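Local coordinates for sialidase B (PDB 4XHX), which catalyses the hydrolysis of alpha-glycosidic linkages of terminal sialic acid in oligosaccharides, glycoproteins and glycolipids, at residues Gly228-Ser233 against Asn639-Ser644; Ser286-Ser291 against Asp306-Gly311; Ile302-Val307 against Thr450-Gly455. The protein carries 1 engineered substitution. One frame throughout, in Å; residues are numbered along the deposited sequence.

In the fold
All three contacts are buried and all touch the bound sulfonic acid JKK, yet they are built differently. Interaction 1 joins two loops far apart in the chain through two backbone amides that donate to a histidine nitrogen and a threonine hydroxyl, plus a T-shaped histidine pair, beside D232, probably the proton acceptor. Interaction 2 is regular backbone pairing inside the hairpin of strands 286-294 and 301-308. Interaction 3 shares D306 and V307 with it and connects strand 301-308 to strand 451-459, largely by side chains, since strand 286-294 lies between them in the sheet. Interactions 1 and 2 touch through S233 and S286; the centres of interactions 1 and 3 are about 20 Å apart.

Interaction 1: Gly228-Ser233 against Asn639-Ser644; sequences GGTHDS and NELHLS. With JKK (2-[(3-chlorobenzyl)amino]ethanesulfonic acid), chain B.
T230 and H642 grip each other through two hydrogen bonds that run in opposite senses. The backbone N of T230 donates to H642 ND1 at 3.0 Å, arriving in the plane of the imidazole, at its edge. In return the backbone N of H642 donates to T230 OG1 at 2.9 Å, almost straight at 173°. That hydroxyl can reach it because OG1 sits between the backbone N and carbonyl carbon of T230 (chi1 51°). Accepting at ND1 is consistent with the proton being on NE2, which is hydrogen-bonded to the carbonyl of K277.

H231 adds a T-shaped pair: the edge of H642 points at one face of the H231 ring, the planes standing at 79° with centroids 4.6 Å apart. CE1 of H642 does the touching, 3.2 Å from H231 NE2 and displaced toward the rim. H231 NE2 also bonds to the K277 carbonyl, so one acceptor holds both rings. The two loops follow strands 219-226 and 626-631 of the sialidase beta-propeller, bringing early and late parts of the catalytic domain together. G229 passes close by, its CA 3.3 Å from H642 ND1. D232, the residue after H231 and probably the proton acceptor, as in related sialidases, takes a 2.9 Å hydrogen bond through OD2 from JKK NAL, while its OD1 forms a salt bridge with R226.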
loop_
_atom_site.group_PDB
_atom_site.type_symbol
_atom_site.label_atom_id
_atom_site.label_comp_id
_atom_site.label_asym_id
_atom_site.label_seq_id
_atom_site.Cartn_x
_atom_site.Cartn_y
_atom_site.Cartn_z
ATOM N N GLY A 228 5.993 5.617 -9.257
ATOM C CA GLY A 228 5.140 5.944 -10.392
ATOM C C GLY A 228 3.670 5.705 -10.103
ATOM O O GLY A 228 3.036 4.883 -10.755
ATOM N N GLY A 229 3.119 6.432 -9.133
ATOM C CA GLY A 229 1.749 6.186 -8.716
ATOM C C GLY A 229 1.661 4.850 -7.996
ATOM O O GLY A 229 2.689 4.294 -7.602
ATOM N N THR A 230 0.449 4.330 -7.815
ATOM C CA THR A 230 0.258 3.079 -7.072
ATOM C C THR A 230 0.292 1.835 -7.972
ATOM O O THR A 230 0.036 0.716 -7.502
ATOM C CB THR A 230 -1.056 3.090 -6.264
ATOM O OG1 THR A 230 -2.139 3.467 -7.124
ATOM C CG2 THR A 230 -0.982 4.080 -5.113
ATOM N N HIS A 231 0.605 2.030 -9.254
ATOM C CA HIS A 231 0.648 0.929 -10.224
ATOM C C HIS A 231 1.622 -0.161 -9.799
ATOM O O HIS A 231 2.745 0.148 -9.371
ATOM C CB HIS A 231 1.100 1.441 -11.604
ATOM C CG HIS A 231 0.156 2.414 -12.242
ATOM N ND1 HIS A 231 -1.193 2.164 -12.383
ATOM C CD2 HIS A 231 0.372 3.637 -12.786
ATOM C CE1 HIS A 231 -1.768 3.196 -12.976
ATOM N NE2 HIS A 231 -0.842 4.102 -13.231
ATOM N N ASP A 232 1.202 -1.422 -9.922
ATOM C CA ASP A 232 2.129 -2.573 -9.942
ATOM C C ASP A 232 3.172 -2.348 -11.047
ATOM O O ASP A 232 2.910 -1.617 -12.005
ATOM C CB ASP A 232 1.378 -3.871 -10.303
ATOM C CG ASP A 232 0.553 -4.437 -9.161
ATOM O OD1 ASP A 232 0.552 -3.869 -8.047
ATOM O OD2 ASP A 232 -0.086 -5.480 -9.387
ATOM N N SER A 233 4.336 -2.982 -10.937
ATOM C CA SER A 233 5.294 -3.004 -12.053
ATOM C C SER A 233 4.605 -3.368 -13.393
ATOM O O SER A 233 3.660 -4.142 -13.390
ATOM C CB SER A 233 6.420 -3.995 -11.755
ATOM O OG SER A 233 6.916 -3.806 -10.436
ATOM N N ASN A 639 -10.983 4.096 -9.444
ATOM C CA ASN A 639 -11.290 5.441 -8.946
ATOM C C ASN A 639 -10.383 5.873 -7.783
ATOM O O ASN A 639 -10.383 7.036 -7.379
ATOM C CB ASN A 639 -12.767 5.575 -8.542
ATOM C CG ASN A 639 -13.215 7.038 -8.436
ATOM O OD1 ASN A 639 -13.080 7.800 -9.389
ATOM N ND2 ASN A 639 -13.752 7.423 -7.279
ATOM N N GLU A 640 -9.599 4.942 -7.247
ATOM C CA GLU A 640 -8.806 5.254 -6.047
ATOM C C GLU A 640 -7.296 5.028 -6.254
ATOM O O GLU A 640 -6.557 4.693 -5.312
ATOM C CB GLU A 640 -9.341 4.462 -4.847
ATOM C CG GLU A 640 -10.846 4.628 -4.650
ATOM C CD GLU A 640 -11.335 4.268 -3.257
ATOM O OE1 GLU A 640 -10.529 3.769 -2.432
ATOM O OE2 GLU A 640 -12.542 4.496 -2.991
ATOM N N LEU A 641 -6.850 5.207 -7.495
ATOM C CA LEU A 641 -5.437 5.105 -7.820
ATOM C C LEU A 641 -4.702 6.310 -7.276
ATOM O O LEU A 641 -5.285 7.385 -7.125
ATOM C CB LEU A 641 -5.214 5.061 -9.333
ATOM C CG LEU A 641 -5.937 3.997 -10.156
ATOM C CD1 LEU A 641 -5.732 4.304 -11.648
ATOM C CD2 LEU A 641 -5.475 2.590 -9.810
ATOM N N HIS A 642 -3.416 6.116 -7.000
ATOM C CA HIS A 642 -2.500 7.200 -6.637
ATOM C C HIS A 642 -2.982 8.086 -5.488
ATOM O O HIS A 642 -3.046 9.318 -5.626
ATOM C CB HIS A 642 -2.184 8.059 -7.865
ATOM C CG HIS A 642 -2.157 7.286 -9.144
ATOM N ND1 HIS A 642 -1.465 6.101 -9.281
ATOM C CD2 HIS A 642 -2.746 7.520 -10.339
ATOM C CE1 HIS A 642 -1.626 5.639 -10.508
ATOM N NE2 HIS A 642 -2.398 6.484 -11.173
ATOM N N LEU A 643 -3.327 7.465 -4.366
ATOM C CA LEU A 643 -3.627 8.202 -3.134
ATOM C C LEU A 643 -2.408 8.164 -2.203
ATOM O O LEU A 643 -1.750 7.127 -2.072
ATOM C CB LEU A 643 -4.816 7.583 -2.402
ATOM C CG LEU A 643 -6.110 7.317 -3.177
ATOM C CD1 LEU A 643 -7.141 6.628 -2.291
ATOM C CD2 LEU A 643 -6.656 8.624 -3.721
ATOM N N SER A 644 -2.119 9.276 -1.540
ATOM C CA SER A 644 -1.005 9.276 -0.587
ATOM C C SER A 644 -1.440 9.004 0.842
ATOM O O SER A 644 -2.528 9.414 1.259
ATOM C CB SER A 644 -0.245 10.594 -0.645
ATOM O OG SER A 644 0.489 10.652 -1.853
HETATM C CAE JKK B . 4.273 -9.376 -8.942
HETATM C CAF JKK B . 4.472 -8.502 -10.063
HETATM C CAG JKK B . 2.966 -9.578 -8.451
HETATM C CAH JKK B . 2.087 -8.054 -10.189
HETATM C CAI JKK B . -1.396 -8.003 -7.501
HETATM C CAJ JKK B . -1.931 -6.756 -6.835
HETATM C CAK JKK B . 0.463 -9.120 -8.550
HETATM C CAM JKK B . 3.392 -7.851 -10.673
HETATM C CAN JKK B . 1.878 -8.935 -9.074
HETATM N NAL JKK B . -0.003 -7.944 -7.842
HETATM O OAA JKK B . -4.514 -7.607 -6.642
HETATM O OAB JKK B . -3.933 -6.036 -8.424
HETATM O OAC JKK B . -4.072 -5.251 -6.168
HETATM S SAO JKK B . -3.699 -6.382 -7.018
HETATM CL CL JKK B . 3.647 -6.793 -12.036
#

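Interaction 2: Ser286-Ser291 against Asp306-Gly311; sequences SFIDSS and DVMPAG. With JKK (2-[(3-chlorobenzyl)amino]ethanesulfonic acid), chain B.
S286 and M308 exchange backbone hydrogen bonds in both directions: S286 N reaches M308 O at 2.9 Å, and M308 N reaches S286 O at 2.8 Å. Two residues on from S286 and two back from M308, I288 and D306 form the next hydrogen-bonded pair, with I288 N to D306 O at 3.1 Å. The return bond from D306 N to I288 O is more bent, 134° at the hydrogen, and the same N-H makes a weak second bond to D289 O. F287 and V307 form the non-hydrogen-bonded pair between them. Here the CA-H of F287 leans on D306 O, which therefore receives a contact in addition to the hydrogen bond from I288 N, and F287 CE2 packs on V307 CG1 with the two side chains pointing the same way.

On the other face, S286 OG is satisfied by S233 OG and D306 OD1 by the backbone N of L452. The carboxylates of D289 and D306 come together, their OD2 atoms 4.0 Å apart, and a water lies between them; its very short distances leave the details doubtful. Both oxygens also approach the benzyl ring of JKK, D289 OD2 lying 3.3 Å from JKK CAG and D306 OD2 3.3 Å from JKK CAE. Beside them the same ring is lined by I288 and M308. The methionine chain bends at chi2 (-83°), bringing CE to 3.3 Å from JKK CAF, while I288 CD1 lies 3.7 Å from JKK CAM. This is an antiparallel beta hairpin in a sialidase propeller, with the face carrying S286, I288, D306 and M308 turned to the active-site pocket.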
loop_
_atom_site.group_PDB
_atom_site.type_symbol
_atom_site.label_atom_id
_atom_site.label_comp_id
_atom_site.label_asym_id
_atom_site.label_seq_id
_atom_site.Cartn_x
_atom_site.Cartn_y
_atom_site.Cartn_z
ATOM N N SER A 286 12.377 -2.647 -11.234
ATOM C CA SER A 286 11.679 -2.480 -9.954
ATOM C C SER A 286 11.652 -3.748 -9.131
ATOM O O SER A 286 11.890 -4.840 -9.643
ATOM C CB SER A 286 10.227 -2.019 -10.159
ATOM O OG SER A 286 9.537 -2.961 -10.950
ATOM N N PHE A 287 11.334 -3.586 -7.850
ATOM C CA PHE A 287 11.008 -4.709 -6.970
ATOM C C PHE A 287 9.523 -4.617 -6.633
ATOM O O PHE A 287 8.910 -3.564 -6.792
ATOM C CB PHE A 287 11.832 -4.648 -5.682
ATOM C CG PHE A 287 13.307 -4.618 -5.916
ATOM C CD1 PHE A 287 13.962 -3.411 -6.122
ATOM C CD2 PHE A 287 14.038 -5.797 -5.945
ATOM C CE1 PHE A 287 15.315 -3.376 -6.339
ATOM C CE2 PHE A 287 15.398 -5.774 -6.163
ATOM C CZ PHE A 287 16.039 -4.559 -6.361
ATOM N N ILE A 288 8.936 -5.713 -6.179
ATOM C CA ILE A 288 7.522 -5.701 -5.830
ATOM C C ILE A 288 7.223 -6.923 -4.990
ATOM O O ILE A 288 7.811 -7.979 -5.205
ATOM C CB ILE A 288 6.631 -5.644 -7.113
ATOM C CG1 ILE A 288 5.142 -5.702 -6.776
ATOM C CG2 ILE A 288 7.013 -6.740 -8.090
ATOM C CD1 ILE A 288 4.228 -5.411 -7.993
ATOM N N ASP A 289 6.341 -6.760 -4.007
ATOM C CA ASP A 289 5.919 -7.849 -3.123
ATOM C C ASP A 289 7.059 -8.412 -2.271
ATOM O O ASP A 289 7.809 -9.284 -2.701
ATOM C CB ASP A 289 5.228 -8.977 -3.900
ATOM C CG ASP A 289 3.879 -8.562 -4.479
ATOM O OD1 ASP A 289 3.403 -7.436 -4.201
ATOM O OD2 ASP A 289 3.292 -9.373 -5.218
ATOM N N SER A 290 7.163 -7.930 -1.040
ATOM C CA SER A 290 8.210 -8.399 -0.144
ATOM C C SER A 290 7.628 -9.270 0.962
ATOM O O SER A 290 6.452 -9.157 1.304
ATOM C CB SER A 290 8.976 -7.212 0.458
ATOM O OG SER A 290 8.100 -6.387 1.192
ATOM N N SER A 291 8.475 -10.122 1.530
ATOM C CA SER A 291 8.098 -11.004 2.626
ATOM C C SER A 291 9.283 -11.153 3.593
ATOM O O SER A 291 10.442 -11.147 3.167
ATOM C CB SER A 291 7.701 -12.363 2.071
ATOM O OG SER A 291 7.107 -13.155 3.072
ATOM N N ASP A 306 9.981 -9.987 -5.264
ATOM C CA ASP A 306 10.083 -10.185 -6.710
ATOM C C ASP A 306 10.975 -9.096 -7.320
ATOM O O ASP A 306 10.998 -7.960 -6.851
ATOM C CB ASP A 306 8.710 -10.129 -7.402
ATOM C CG ASP A 306 7.711 -11.187 -6.890
ATOM O OD1 ASP A 306 8.097 -12.263 -6.386
ATOM O OD2 ASP A 306 6.501 -10.925 -7.015
ATOM N N VAL A 307 11.700 -9.437 -8.379
ATOM C CA VAL A 307 12.499 -8.451 -9.103
ATOM C C VAL A 307 12.091 -8.410 -10.556
ATOM O O VAL A 307 11.862 -9.464 -11.169
ATOM C CB VAL A 307 13.980 -8.821 -9.122
ATOM C CG1 VAL A 307 14.814 -7.584 -9.466
ATOM C CG2 VAL A 307 14.381 -9.429 -7.804
ATOM N N MET A 308 12.057 -7.203 -11.113
ATOM C CA MET A 308 11.639 -6.984 -12.495
ATOM C C MET A 308 12.659 -6.139 -13.239
ATOM O O MET A 308 12.988 -5.039 -12.797
ATOM C CB MET A 308 10.300 -6.242 -12.525
ATOM C CG MET A 308 9.211 -6.856 -11.668
ATOM S SD MET A 308 8.385 -8.179 -12.536
ATOM C CE MET A 308 7.571 -9.012 -11.182
ATOM N N PRO A 309 13.142 -6.632 -14.385
ATOM C CA PRO A 309 14.037 -5.839 -15.236
ATOM C C PRO A 309 13.249 -4.692 -15.841
ATOM O O PRO A 309 12.015 -4.753 -15.836
ATOM C CB PRO A 309 14.460 -6.820 -16.337
ATOM C CG PRO A 309 14.036 -8.183 -15.846
ATOM C CD PRO A 309 12.867 -7.961 -14.950
ATOM N N ALA A 310 13.958 -3.680 -16.344
ATOM C CA ALA A 310 13.366 -2.465 -16.904
ATOM C C ALA A 310 12.194 -2.744 -17.832
ATOM O O ALA A 310 12.285 -3.582 -18.729
ATOM C CB ALA A 310 14.425 -1.638 -17.623
ATOM N N GLY A 311 11.088 -2.042 -17.587
ATOM C CA GLY A 311 9.895 -2.155 -18.410
ATOM C C GLY A 311 9.005 -3.359 -18.152
ATOM O O GLY A 311 7.987 -3.528 -18.842
HETATM C CAE JKK B . 4.273 -9.376 -8.942
HETATM C CAF JKK B . 4.472 -8.502 -10.063
HETATM C CAG JKK B . 2.966 -9.578 -8.451
HETATM C CAH JKK B . 2.087 -8.054 -10.189
HETATM C CAI JKK B . -1.396 -8.003 -7.501
HETATM C CAJ JKK B . -1.931 -6.756 -6.835
HETATM C CAK JKK B . 0.463 -9.120 -8.550
HETATM C CAM JKK B . 3.392 -7.851 -10.673
HETATM C CAN JKK B . 1.878 -8.935 -9.074
HETATM N NAL JKK B . -0.003 -7.944 -7.842
HETATM O OAA JKK B . -4.514 -7.607 -6.642
HETATM O OAB JKK B . -3.933 -6.036 -8.424
HETATM O OAC JKK B . -4.072 -5.251 -6.168
HETATM S SAO JKK B . -3.699 -6.382 -7.018
HETATM CL CL JKK B . 3.647 -6.793 -12.036
HETATM O O HOH W 1 4.346 -11.493 -6.061
#

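Interaction 3: Ile302-Val307 against Thr450-Gly455. With JKK (2-[(3-chlorobenzyl)amino]ethanesulfonic acid), chain B.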
loop_
_atom_site.group_PDB
_atom_site.type_symbol
_atom_site.label_atom_id
_atom_site.label_comp_id
_atom_site.label_asym_id
_atom_site.label_seq_id
_atom_site.Cartn_x
_atom_site.Cartn_y
_atom_site.Cartn_z
ATOM N N ILE A 302 15.715 -12.251 7.115
ATOM C CA ILE A 302 15.760 -12.572 5.692
ATOM C C ILE A 302 14.541 -11.978 4.987
ATOM O O ILE A 302 13.414 -12.152 5.430
ATOM C CB ILE A 302 15.759 -14.092 5.464
ATOM C CG1 ILE A 302 17.024 -14.727 6.035
ATOM C CG2 ILE A 302 15.647 -14.424 3.991
ATOM C CD1 ILE A 302 16.947 -16.256 6.009
ATOM N N LEU A 303 14.788 -11.269 3.895
ATOM C CA LEU A 303 13.731 -10.597 3.152
ATOM C C LEU A 303 13.844 -10.966 1.679
ATOM O O LEU A 303 14.905 -10.838 1.069
ATOM C CB LEU A 303 13.828 -9.072 3.339
ATOM C CG LEU A 303 12.744 -8.153 2.740
ATOM C CD1 LEU A 303 12.670 -6.845 3.537
ATOM C CD2 LEU A 303 12.968 -7.864 1.256
ATOM N N LEU A 304 12.740 -11.437 1.125
ATOM C CA LEU A 304 12.651 -11.720 -0.291
ATOM C C LEU A 304 11.690 -10.731 -0.923
ATOM O O LEU A 304 10.811 -10.198 -0.245
ATOM C CB LEU A 304 12.124 -13.132 -0.531
ATOM C CG LEU A 304 13.024 -14.364 -0.348
ATOM C CD1 LEU A 304 13.877 -14.311 0.890
ATOM C CD2 LEU A 304 12.144 -15.608 -0.314
ATOM N N ALA A 305 11.867 -10.500 -2.222
ATOM C CA ALA A 305 10.917 -9.740 -3.021
ATOM C C ALA A 305 11.032 -10.202 -4.470
ATOM O O ALA A 305 12.071 -10.763 -4.856
ATOM C CB ALA A 305 11.201 -8.249 -2.909
ATOM N N ASP A 306 9.981 -9.987 -5.264
ATOM C CA ASP A 306 10.083 -10.185 -6.710
ATOM C C ASP A 306 10.975 -9.096 -7.320
ATOM O O ASP A 306 10.998 -7.960 -6.851
ATOM C CB ASP A 306 8.710 -10.129 -7.402
ATOM C CG ASP A 306 7.711 -11.187 -6.890
ATOM O OD1 ASP A 306 8.097 -12.263 -6.386
ATOM O OD2 ASP A 306 6.501 -10.925 -7.015
ATOM N N VAL A 307 11.700 -9.437 -8.379
ATOM C CA VAL A 307 12.499 -8.451 -9.103
ATOM C C VAL A 307 12.091 -8.410 -10.556
ATOM O O VAL A 307 11.862 -9.464 -11.169
ATOM C CB VAL A 307 13.980 -8.821 -9.122
ATOM C CG1 VAL A 307 14.814 -7.584 -9.466
ATOM C CG2 VAL A 307 14.381 -9.429 -7.804
ATOM N N THR A 450 8.220 -18.246 -9.898
ATOM C CA THR A 450 6.977 -18.060 -9.167
ATOM C C THR A 450 6.901 -16.644 -8.592
ATOM O O THR A 450 7.871 -15.883 -8.643
ATOM C CB THR A 450 6.807 -19.120 -8.066
ATOM O OG1 THR A 450 7.857 -18.987 -7.099
ATOM C CG2 THR A 450 6.867 -20.510 -8.681
ATOM N N TYR A 451 5.738 -16.300 -8.058
ATOM C CA TYR A 451 5.494 -14.977 -7.515
ATOM C C TYR A 451 5.480 -15.042 -5.995
ATOM O O TYR A 451 4.741 -15.839 -5.416
ATOM C CB TYR A 451 4.168 -14.437 -8.070
ATOM C CG TYR A 451 4.299 -14.078 -9.529
ATOM C CD1 TYR A 451 4.830 -12.851 -9.903
ATOM C CD2 TYR A 451 3.942 -14.973 -10.527
ATOM C CE1 TYR A 451 4.987 -12.516 -11.216
ATOM C CE2 TYR A 451 4.097 -14.645 -11.858
ATOM C CZ TYR A 451 4.622 -13.410 -12.195
ATOM O OH TYR A 451 4.787 -13.043 -13.510
ATOM N N LEU A 452 6.311 -14.230 -5.344
ATOM C CA LEU A 452 6.379 -14.263 -3.885
ATOM C C LEU A 452 5.045 -13.871 -3.257
ATOM O O LEU A 452 4.367 -12.960 -3.726
ATOM C CB LEU A 452 7.492 -13.346 -3.369
ATOM C CG LEU A 452 7.831 -13.455 -1.882
ATOM C CD1 LEU A 452 8.470 -14.781 -1.548
ATOM C CD2 LEU A 452 8.715 -12.313 -1.436
ATOM N N CYS A 453 4.654 -14.576 -2.203
ATOM C CA CYS A 453 3.491 -14.162 -1.429
ATOM C C CYS A 453 3.934 -13.119 -0.431
ATOM O O CYS A 453 4.742 -13.406 0.449
ATOM C CB CYS A 453 2.867 -15.352 -0.704
ATOM S SG CYS A 453 2.321 -16.681 -1.822
ATOM N N PRO A 454 3.414 -11.892 -0.569
ATOM C CA PRO A 454 3.850 -10.818 0.325
ATOM C C PRO A 454 3.363 -11.027 1.749
ATOM O O PRO A 454 2.308 -11.623 1.959
ATOM C CB PRO A 454 3.195 -9.579 -0.276
ATOM C CG PRO A 454 2.016 -10.098 -1.039
ATOM C CD PRO A 454 2.508 -11.396 -1.621
ATOM N N GLY A 455 4.142 -10.539 2.712
ATOM C CA GLY A 455 3.781 -10.618 4.117
ATOM C C GLY A 455 4.881 -11.236 4.964
ATOM O O GLY A 455 5.997 -10.707 5.057
HETATM C CAE JKK B . 4.273 -9.376 -8.942
HETATM C CAF JKK B . 4.472 -8.502 -10.063
HETATM C CAG JKK B . 2.966 -9.578 -8.451
HETATM C CAH JKK B . 2.087 -8.054 -10.189
HETATM C CAI JKK B . -1.396 -8.003 -7.501
HETATM C CAJ JKK B . -1.931 -6.756 -6.835
HETATM C CAK JKK B . 0.463 -9.120 -8.550
HETATM C CAM JKK B . 3.392 -7.851 -10.673
HETATM C CAN JKK B . 1.878 -8.935 -9.074
HETATM N NAL JKK B . -0.003 -7.944 -7.842
HETATM O OAA JKK B . -4.514 -7.607 -6.642
HETATM O OAB JKK B . -3.933 -6.036 -8.424
HETATM O OAC JKK B . -4.072 -5.251 -6.168
HETATM S SAO JKK B . -3.699 -6.382 -7.018
HETATM CL CL JKK B . 3.647 -6.793 -12.036
#
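Strand 301-308 and the start of strand 451-459 come closest at D306 and L452, whose CA atoms are 6.2 Å apart, and the hydrogen bond between the segments runs from backbone to side chain. D306 OD1 accepts from L452 N at 2.9 Å and 166° through its syn lone pair, on the side of the other carboxylate oxygen. OD1 also lies 3.3 Å from L452 CB, so the acid rests against the start of the leucine side chain as well as its amide.

From there L452 extends away from its own N, with CG anti to it (chi1 -170°), and this carries its branched end to L304. The two leucine side chains cross at about a right angle: CD2 of L452 meets L304 CB at 3.6 Å and comes to 3.2 Å from L304 O, a tight methyl-to-carbonyl approach. CD1 of L452 lies 4.0 Å from L304 CD2.

The Y451 ring lies beside JKK. D306 OD2 lies near the plane of this ring, at the edge, 3.9 Å from CD1, and the same CD1 is 3.6 Å from JKK CAE. T450, just before, bonds through OG1 to T470 of strand 466-472. The amide of L452 fixes one oxygen of D306 and probably stabilises its negative charge; the other oxygen lies beside the tyrosine edge, the JKK ring and the D289 carboxylate.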